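Long-range contact in MHC class I protein (Ginglymostoma cirratum, PDB 6LUP), which probably presents peptide antigens at the cell surface to T cells, as classical MHC class I heavy chains do: residues A[202-214]-A[247-259]. Residues are numbered along the deposited sequence; the frame is centred on the assembly and turned at random.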
ATOM      1  N   PHE A 202      -3.096   3.980 -14.256  1.00 43.76           N
ATOM      2  CA  PHE A 202      -1.916   3.171 -14.561  1.00 42.67           C
ATOM      3  C   PHE A 202      -1.580   2.137 -13.493  1.00 41.65           C
ATOM      4  O   PHE A 202      -1.876   2.322 -12.310  1.00 40.95           O
ATOM      5  CB  PHE A 202      -0.694   4.044 -14.880  1.00 42.35           C
ATOM      6  CG  PHE A 202      -0.302   4.996 -13.781  1.00 42.19           C
ATOM      7  CD1 PHE A 202       0.561   4.594 -12.762  1.00 41.67           C
ATOM      8  CD2 PHE A 202      -0.761   6.315 -13.784  1.00 42.62           C
ATOM      9  CE1 PHE A 202       0.939   5.479 -11.759  1.00 41.63           C
ATOM     10  CE2 PHE A 202      -0.385   7.204 -12.783  1.00 42.14           C
ATOM     11  CZ  PHE A 202       0.463   6.785 -11.768  1.00 41.77           C
ATOM     12  N   TYR A 203      -0.972   1.041 -13.938  1.00 41.71           N
ATOM     13  CA  TYR A 203      -0.497  -0.033 -13.067  1.00 41.19           C
ATOM     14  C   TYR A 203       0.749  -0.647 -13.710  1.00 41.38           C
ATOM     15  O   TYR A 203       0.750  -0.898 -14.917  1.00 42.18           O
ATOM     16  CB  TYR A 203      -1.578  -1.110 -12.866  1.00 41.03           C
ATOM     17  CG  TYR A 203      -1.047  -2.327 -12.153  1.00 40.42           C
ATOM     18  CD1 TYR A 203      -0.375  -3.329 -12.857  1.00 40.43           C
ATOM     19  CD2 TYR A 203      -1.173  -2.452 -10.772  1.00 39.74           C
ATOM     20  CE1 TYR A 203       0.151  -4.427 -12.206  1.00 40.32           C
ATOM     21  CE2 TYR A 203      -0.657  -3.550 -10.112  1.00 39.45           C
ATOM     22  CZ  TYR A 203       0.005  -4.531 -10.832  1.00 39.89           C
ATOM     23  OH  TYR A 203       0.521  -5.618 -10.176  1.00 39.81           O
ATOM     24  N   PRO A 204       1.808  -0.917 -12.914  1.00 41.04           N
ATOM     25  CA  PRO A 204       1.955  -0.720 -11.467  1.00 40.63           C
ATOM     26  C   PRO A 204       2.223   0.740 -11.087  1.00 41.08           C
ATOM     27  O   PRO A 204       2.253   1.604 -11.961  1.00 41.45           O
ATOM     28  CB  PRO A 204       3.152  -1.609 -11.115  1.00 40.29           C
ATOM     29  CG  PRO A 204       3.974  -1.636 -12.356  1.00 40.83           C
ATOM     30  CD  PRO A 204       3.003  -1.559 -13.501  1.00 41.31           C
ATOM     31  N   HIS A 205       2.417   0.998  -9.796  1.00 41.36           N
ATOM     32  CA  HIS A 205       2.443   2.361  -9.254  1.00 42.23           C
ATOM     33  C   HIS A 205       3.635   3.202  -9.722  1.00 43.03           C
ATOM     34  O   HIS A 205       3.515   4.421  -9.879  1.00 43.19           O
ATOM     35  CB  HIS A 205       2.402   2.324  -7.721  1.00 42.08           C
ATOM     36  CG  HIS A 205       3.743   2.137  -7.088  1.00 42.52           C
ATOM     37  ND1 HIS A 205       4.466   3.184  -6.554  1.00 43.32           N
ATOM     38  CD2 HIS A 205       4.510   1.031  -6.930  1.00 42.34           C
ATOM     39  CE1 HIS A 205       5.614   2.729  -6.086  1.00 43.36           C
ATOM     40  NE2 HIS A 205       5.665   1.425  -6.301  1.00 42.97           N
ATOM     41  N   SER A 206       4.772   2.541  -9.932  1.00 43.73           N
ATOM     42  CA  SER A 206       6.034   3.196 -10.281  1.00 45.21           C
ATOM     43  C   SER A 206       5.925   3.989 -11.587  1.00 45.89           C
ATOM     44  O   SER A 206       5.493   3.451 -12.608  1.00 46.06           O
ATOM     45  CB  SER A 206       7.141   2.143 -10.383  1.00 46.06           C
ATOM     46  OG  SER A 206       8.425   2.728 -10.306  1.00 47.86           O
ATOM     47  N   ILE A 207       6.308   5.265 -11.548  1.00 46.07           N
ATOM     48  CA  ILE A 207       6.154   6.152 -12.707  1.00 46.80           C
ATOM     49  C   ILE A 207       7.114   7.352 -12.701  1.00 48.40           C
ATOM     50  O   ILE A 207       7.474   7.876 -11.643  1.00 48.14           O
ATOM     51  CB  ILE A 207       4.682   6.630 -12.854  1.00 46.16           C
ATOM     52  CG1 ILE A 207       4.428   7.225 -14.244  1.00 46.13           C
ATOM     53  CG2 ILE A 207       4.295   7.589 -11.731  1.00 45.50           C
ATOM     54  CD1 ILE A 207       2.964   7.432 -14.573  1.00 45.95           C
ATOM     55  N   GLU A 208       7.521   7.769 -13.897  1.00 50.35           N
ATOM     56  CA  GLU A 208       8.317   8.980 -14.084  1.00 52.41           C
ATOM     57  C   GLU A 208       7.509   9.977 -14.901  1.00 52.64           C
ATOM     58  O   GLU A 208       7.034   9.653 -15.989  1.00 52.51           O
ATOM     59  CB  GLU A 208       9.634   8.669 -14.806  1.00 54.25           C
ATOM     60  CG  GLU A 208      10.560   7.705 -14.077  1.00 55.99           C
ATOM     61  CD  GLU A 208      11.307   8.366 -12.933  1.00 57.59           C
ATOM     62  OE1 GLU A 208      11.029   8.028 -11.759  1.00 58.19           O
ATOM     63  OE2 GLU A 208      12.167   9.232 -13.209  1.00 59.05           O
ATOM     64  N   VAL A 209       7.341  11.182 -14.366  1.00 53.18           N
ATOM     65  CA  VAL A 209       6.623  12.241 -15.076  1.00 54.84           C
ATOM     66  C   VAL A 209       7.320  13.593 -14.885  1.00 56.29           C
ATOM     67  O   VAL A 209       7.435  14.102 -13.769  1.00 56.67           O
ATOM     68  CB  VAL A 209       5.117  12.278 -14.709  1.00 54.58           C
ATOM     69  CG1 VAL A 209       4.906  12.015 -13.224  1.00 54.42           C
ATOM     70  CG2 VAL A 209       4.469  13.591 -15.139  1.00 55.33           C
ATOM     71  N   ASN A 210       7.798  14.155 -15.988  1.00 57.46           N
ATOM     72  CA  ASN A 210       8.585  15.377 -15.945  1.00 58.79           C
ATOM     73  C   ASN A 210       8.057  16.415 -16.920  1.00 60.26           C
ATOM     74  O   ASN A 210       7.568  16.073 -18.000  1.00 60.38           O
ATOM     75  CB  ASN A 210      10.056  15.071 -16.237  1.00 59.11           C
ATOM     76  CG  ASN A 210      10.681  14.156 -15.197  1.00 59.04           C
ATOM     77  OD1 ASN A 210      10.976  14.578 -14.081  1.00 59.77           O
ATOM     78  ND2 ASN A 210      10.894  12.899 -15.565  1.00 58.82           N
ATOM     79  N   LEU A 211       8.160  17.681 -16.529  1.00 62.03           N
ATOM     80  CA  LEU A 211       7.668  18.791 -17.337  1.00 63.61           C
ATOM     81  C   LEU A 211       8.796  19.543 -18.025  1.00 64.95           C
ATOM     82  O   LEU A 211       9.887  19.691 -17.472  1.00 64.41           O
ATOM     83  CB  LEU A 211       6.832  19.744 -16.483  1.00 63.96           C
ATOM     84  CG  LEU A 211       5.344  19.409 -16.338  1.00 64.33           C
ATOM     85  CD1 LEU A 211       5.101  18.130 -15.548  1.00 64.27           C
ATOM     86  CD2 LEU A 211       4.623  20.577 -15.686  1.00 65.12           C
ATOM     87  N   PHE A 212       8.517  20.014 -19.236  1.00 68.03           N
ATOM     88  CA  PHE A 212       9.521  20.669 -20.067  1.00 71.39           C
ATOM     89  C   PHE A 212       9.044  21.988 -20.661  1.00 74.61           C
ATOM     90  O   PHE A 212       7.947  22.077 -21.223  1.00 74.46           O
ATOM     91  CB  PHE A 212       9.988  19.733 -21.186  1.00 71.25           C
ATOM     92  CG  PHE A 212      10.927  18.658 -20.725  1.00 71.26           C
ATOM     93  CD1 PHE A 212      10.440  17.480 -20.163  1.00 69.98           C
ATOM     94  CD2 PHE A 212      12.301  18.817 -20.857  1.00 71.74           C
ATOM     95  CE1 PHE A 212      11.308  16.490 -19.733  1.00 69.52           C
ATOM     96  CE2 PHE A 212      13.172  17.826 -20.432  1.00 71.84           C
ATOM     97  CZ  PHE A 212      12.676  16.660 -19.871  1.00 70.61           C
ATOM     98  N   ARG A 213       9.888  23.008 -20.528  1.00 78.97           N
ATOM     99  CA  ARG A 213       9.660  24.299 -21.161  1.00 82.61           C
ATOM    100  C   ARG A 213      10.607  24.460 -22.339  1.00 83.84           C
ATOM    101  O   ARG A 213      11.819  24.582 -22.152  1.00 83.36           O
ATOM    102  CB  ARG A 213       9.852  25.442 -20.162  1.00 85.33           C
ATOM    103  CG  ARG A 213       9.583  26.817 -20.752  1.00 89.48           C
ATOM    104  CD  ARG A 213       9.637  27.907 -19.698  1.00 92.68           C
ATOM    105  NE  ARG A 213       9.396  29.224 -20.285  1.00 96.35           N
ATOM    106  CZ  ARG A 213      10.348  30.032 -20.744  1.00 99.14           C
ATOM    107  NH1 ARG A 213      10.021  31.210 -21.264  1.00100.56           N
ATOM    108  NH2 ARG A 213      11.627  29.671 -20.685  1.00101.16           N
ATOM    109  N   ASP A 214      10.043  24.439 -23.546  1.00 86.12           N
ATOM    110  CA  ASP A 214      10.780  24.678 -24.792  1.00 90.68           C
ATOM    111  C   ASP A 214      12.093  23.878 -24.892  1.00 91.66           C
ATOM    112  O   ASP A 214      13.157  24.442 -25.172  1.00 94.46           O
ATOM    113  CB  ASP A 214      11.031  26.187 -24.971  1.00 93.12           C
ATOM    114  CG  ASP A 214      11.232  26.587 -26.424  1.00 95.49           C
ATOM    115  OD1 ASP A 214      10.455  26.129 -27.290  1.00 96.54           O
ATOM    116  OD2 ASP A 214      12.163  27.375 -26.699  1.00 97.37           O
ATOM    117  N   GLN A 247       5.240  32.640 -25.128  1.00101.64           N
ATOM    118  CA  GLN A 247       5.619  32.065 -26.420  1.00101.60           C
ATOM    119  C   GLN A 247       6.091  30.613 -26.328  1.00 99.47           C
ATOM    120  O   GLN A 247       5.847  29.822 -27.242  1.00 99.00           O
ATOM    121  CB  GLN A 247       6.713  32.913 -27.085  1.00103.56           C
ATOM    122  CG  GLN A 247       6.506  34.423 -27.031  1.00105.17           C
ATOM    123  CD  GLN A 247       5.380  34.907 -27.923  1.00105.85           C
ATOM    124  OE1 GLN A 247       4.201  34.754 -27.597  1.00106.06           O
ATOM    125  NE2 GLN A 247       5.737  35.508 -29.052  1.00106.52           N
ATOM    126  N   ALA A 248       6.768  30.280 -25.229  1.00 97.90           N
ATOM    127  CA  ALA A 248       7.414  28.976 -25.059  1.00 96.46           C
ATOM    128  C   ALA A 248       6.437  27.796 -25.084  1.00 95.32           C
ATOM    129  O   ALA A 248       5.355  27.855 -24.494  1.00 94.56           O
ATOM    130  CB  ALA A 248       8.246  28.957 -23.784  1.00 94.96           C
ATOM    131  N   LYS A 249       6.831  26.733 -25.783  1.00 94.12           N
ATOM    132  CA  LYS A 249       6.017  25.523 -25.891  1.00 92.94           C
ATOM    133  C   LYS A 249       6.218  24.630 -24.671  1.00 88.62           C
ATOM    134  O   LYS A 249       7.339  24.487 -24.174  1.00 87.54           O
ATOM    135  CB  LYS A 249       6.349  24.749 -27.175  1.00 95.72           C
ATOM    136  CG  LYS A 249       6.177  25.543 -28.467  1.00 99.17           C
ATOM    137  CD  LYS A 249       4.711  25.752 -28.824  1.00100.91           C
ATOM    138  CE  LYS A 249       4.563  26.801 -29.916  1.00102.80           C
ATOM    139  NZ  LYS A 249       3.138  27.058 -30.268  1.00104.44           N
ATOM    140  N   TYR A 250       5.126  24.038 -24.195  1.00 84.05           N
ATOM    141  CA  TYR A 250       5.174  23.169 -23.023  1.00 80.10           C
ATOM    142  C   TYR A 250       4.868  21.717 -23.355  1.00 76.71           C
ATOM    143  O   TYR A 250       3.909  21.418 -24.071  1.00 76.84           O
ATOM    144  CB  TYR A 250       4.209  23.660 -21.950  1.00 80.04           C
ATOM    145  CG  TYR A 250       4.635  24.950 -21.297  1.00 81.20           C
ATOM    146  CD1 TYR A 250       5.654  24.966 -20.346  1.00 81.04           C
ATOM    147  CD2 TYR A 250       4.016  26.154 -21.626  1.00 82.48           C
ATOM    148  CE1 TYR A 250       6.048  26.151 -19.741  1.00 82.31           C
ATOM    149  CE2 TYR A 250       4.400  27.346 -21.025  1.00 83.33           C
ATOM    150  CZ  TYR A 250       5.417  27.339 -20.084  1.00 83.56           C
ATOM    151  OH  TYR A 250       5.803  28.518 -19.483  1.00 84.36           O
ATOM    152  N   SER A 251       5.695  20.823 -22.824  1.00 73.08           N
ATOM    153  CA  SER A 251       5.476  19.392 -22.977  1.00 70.37           C
ATOM    154  C   SER A 251       5.542  18.652 -21.640  1.00 67.95           C
ATOM    155  O   SER A 251       6.249  19.063 -20.713  1.00 66.95           O
ATOM    156  CB  SER A 251       6.463  18.791 -23.983  1.00 70.02           C
ATOM    157  OG  SER A 251       7.797  18.903 -23.527  1.00 70.32           O
ATOM    158  N   CYS A 252       4.777  17.569 -21.554  1.00 65.42           N
ATOM    159  CA  CYS A 252       4.832  16.657 -20.427  1.00 62.66           C
ATOM    160  C   CYS A 252       5.299  15.286 -20.914  1.00 61.79           C
ATOM    161  O   CYS A 252       4.748  14.736 -21.871  1.00 61.39           O
ATOM    162  CB  CYS A 252       3.466  16.550 -19.759  1.00 61.72           C
ATOM    163  SG  CYS A 252       3.447  15.397 -18.375  1.00 61.09           S
ATOM    164  N   VAL A 253       6.325  14.749 -20.258  1.00 60.59           N
ATOM    165  CA  VAL A 253       6.909  13.469 -20.649  1.00 59.97           C
ATOM    166  C   VAL A 253       6.688  12.405 -19.566  1.00 58.54           C
ATOM    167  O   VAL A 253       6.958  12.638 -18.385  1.00 58.00           O
ATOM    168  CB  VAL A 253       8.404  13.613 -21.033  1.00 60.74           C
ATOM    169  CG1 VAL A 253       9.261  13.942 -19.822  1.00 61.42           C
ATOM    170  CG2 VAL A 253       8.916  12.351 -21.704  1.00 61.69           C
ATOM    171  N   VAL A 254       6.182  11.243 -19.977  1.00 57.41           N
ATOM    172  CA  VAL A 254       5.831  10.183 -19.037  1.00 55.99           C
ATOM    173  C   VAL A 254       6.552   8.871 -19.346  1.00 56.48           C
ATOM    174  O   VAL A 254       6.575   8.413 -20.492  1.00 56.69           O
ATOM    175  CB  VAL A 254       4.307   9.938 -19.000  1.00 55.22           C
ATOM    176  CG1 VAL A 254       3.952   8.927 -17.920  1.00 54.23           C
ATOM    177  CG2 VAL A 254       3.555  11.237 -18.763  1.00 55.23           C
ATOM    178  N   ASP A 255       7.144   8.281 -18.308  1.00 56.75           N
ATOM    179  CA  ASP A 255       7.727   6.944 -18.380  1.00 56.94           C
ATOM    180  C   ASP A 255       7.019   5.984 -17.438  1.00 55.77           C
ATOM    181  O   ASP A 255       6.965   6.198 -16.225  1.00 54.66           O
ATOM    182  CB  ASP A 255       9.224   6.975 -18.080  1.00 58.63           C
ATOM    183  CG  ASP A 255      10.048   7.361 -19.287  1.00 60.98           C
ATOM    184  OD1 ASP A 255      10.250   6.496 -20.170  1.00 62.24           O
ATOM    185  OD2 ASP A 255      10.493   8.527 -19.351  1.00 61.58           O
ATOM    186  N   HIS A 256       6.471   4.927 -18.024  1.00 56.04           N
ATOM    187  CA  HIS A 256       5.757   3.882 -17.314  1.00 55.06           C
ATOM    188  C   HIS A 256       5.991   2.606 -18.105  1.00 56.02           C
ATOM    189  O   HIS A 256       5.959   2.625 -19.338  1.00 57.09           O
ATOM    190  CB  HIS A 256       4.262   4.218 -17.251  1.00 54.37           C
ATOM    191  CG  HIS A 256       3.437   3.212 -16.507  1.00 53.48           C
ATOM    192  ND1 HIS A 256       3.240   3.273 -15.143  1.00 52.39           N
ATOM    193  CD2 HIS A 256       2.742   2.133 -16.937  1.00 53.01           C
ATOM    194  CE1 HIS A 256       2.469   2.268 -14.767  1.00 51.25           C
ATOM    195  NE2 HIS A 256       2.153   1.562 -15.836  1.00 51.96           N
ATOM    196  N   ASP A 257       6.237   1.503 -17.410  1.00 56.12           N
ATOM    197  CA  ASP A 257       6.540   0.247 -18.097  1.00 57.18           C
ATOM    198  C   ASP A 257       5.309  -0.401 -18.758  1.00 56.70           C
ATOM    199  O   ASP A 257       5.386  -1.499 -19.312  1.00 56.99           O
ATOM    200  CB  ASP A 257       7.300  -0.720 -17.180  1.00 57.37           C
ATOM    201  CG  ASP A 257       6.493  -1.154 -15.983  1.00 57.01           C
ATOM    202  OD1 ASP A 257       5.247  -1.050 -16.025  1.00 57.62           O
ATOM    203  OD2 ASP A 257       7.111  -1.602 -14.994  1.00 56.63           O
ATOM    204  N   GLY A 258       4.182   0.299 -18.696  1.00 56.08           N
ATOM    205  CA  GLY A 258       3.007  -0.044 -19.484  1.00 56.92           C
ATOM    206  C   GLY A 258       2.995   0.709 -20.804  1.00 58.31           C
ATOM    207  O   GLY A 258       2.151   0.450 -21.661  1.00 59.17           O
ATOM    208  N   LEU A 259       3.929   1.644 -20.969  1.00 58.45           N
ATOM    209  CA  LEU A 259       4.031   2.427 -22.200  1.00 59.35           C
ATOM    210  C   LEU A 259       4.980   1.781 -23.202  1.00 61.11           C
ATOM    211  O   LEU A 259       4.633   1.615 -24.375  1.00 62.76           O
ATOM    212  CB  LEU A 259       4.457   3.867 -21.900  1.00 58.83           C
ATOM    213  CG  LEU A 259       3.456   4.717 -21.116  1.00 58.01           C
ATOM    214  CD1 LEU A 259       4.139   5.945 -20.534  1.00 57.33           C
ATOM    215  CD2 LEU A 259       2.263   5.112 -21.979  1.00 57.96           C
TER
HETATM  216  O   HOH W   1       5.612   1.188 -14.111  1.00 34.58           O
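Strands 208-213 and 250-255 pair antiparallel, their axes 4.6 Å apart at closest, as strands C and F of the immunoglobulin C1-set domain. Hydrogen-bonded pairs E208-D255, N210-V253 and F212-S251 each exchange two backbone bonds; D255 N to E208 O is 2.7 Å. Past the strand end, D214 N still reaches K249 O.

The face bearing V209, L211, C252 and V254 turns into the sandwich core, where small or branched apolar groups pack against the opposing sheet. C252 swings its SG away from the backbone N (chi1 178°), toward C197 across the core, its partner in the domain's disulfide, and V209 CG2 lies 3.8 Å from SG. At the end of this face R213 pairs with Y250, extending its chain past the tyrosine ring; the short A248 side chain lets the flat guanidinium lie over its CB, while the Y250 hydroxyl sits at the guanidinium edge. On the outer face, V253 CG1 meets the F212 ring at its edge, near the ring plane.

Buried H256 offers a face to F202 CB, a CH-pi contact 4.0 Å from the imidazole centroid, and I207 CD1 covers F202's ring. Just before the cis peptide bond preceding P204, H256 NE2 donates to Y203 O at 3.0 Å, in the imidazole plane but from above the carbonyl plane.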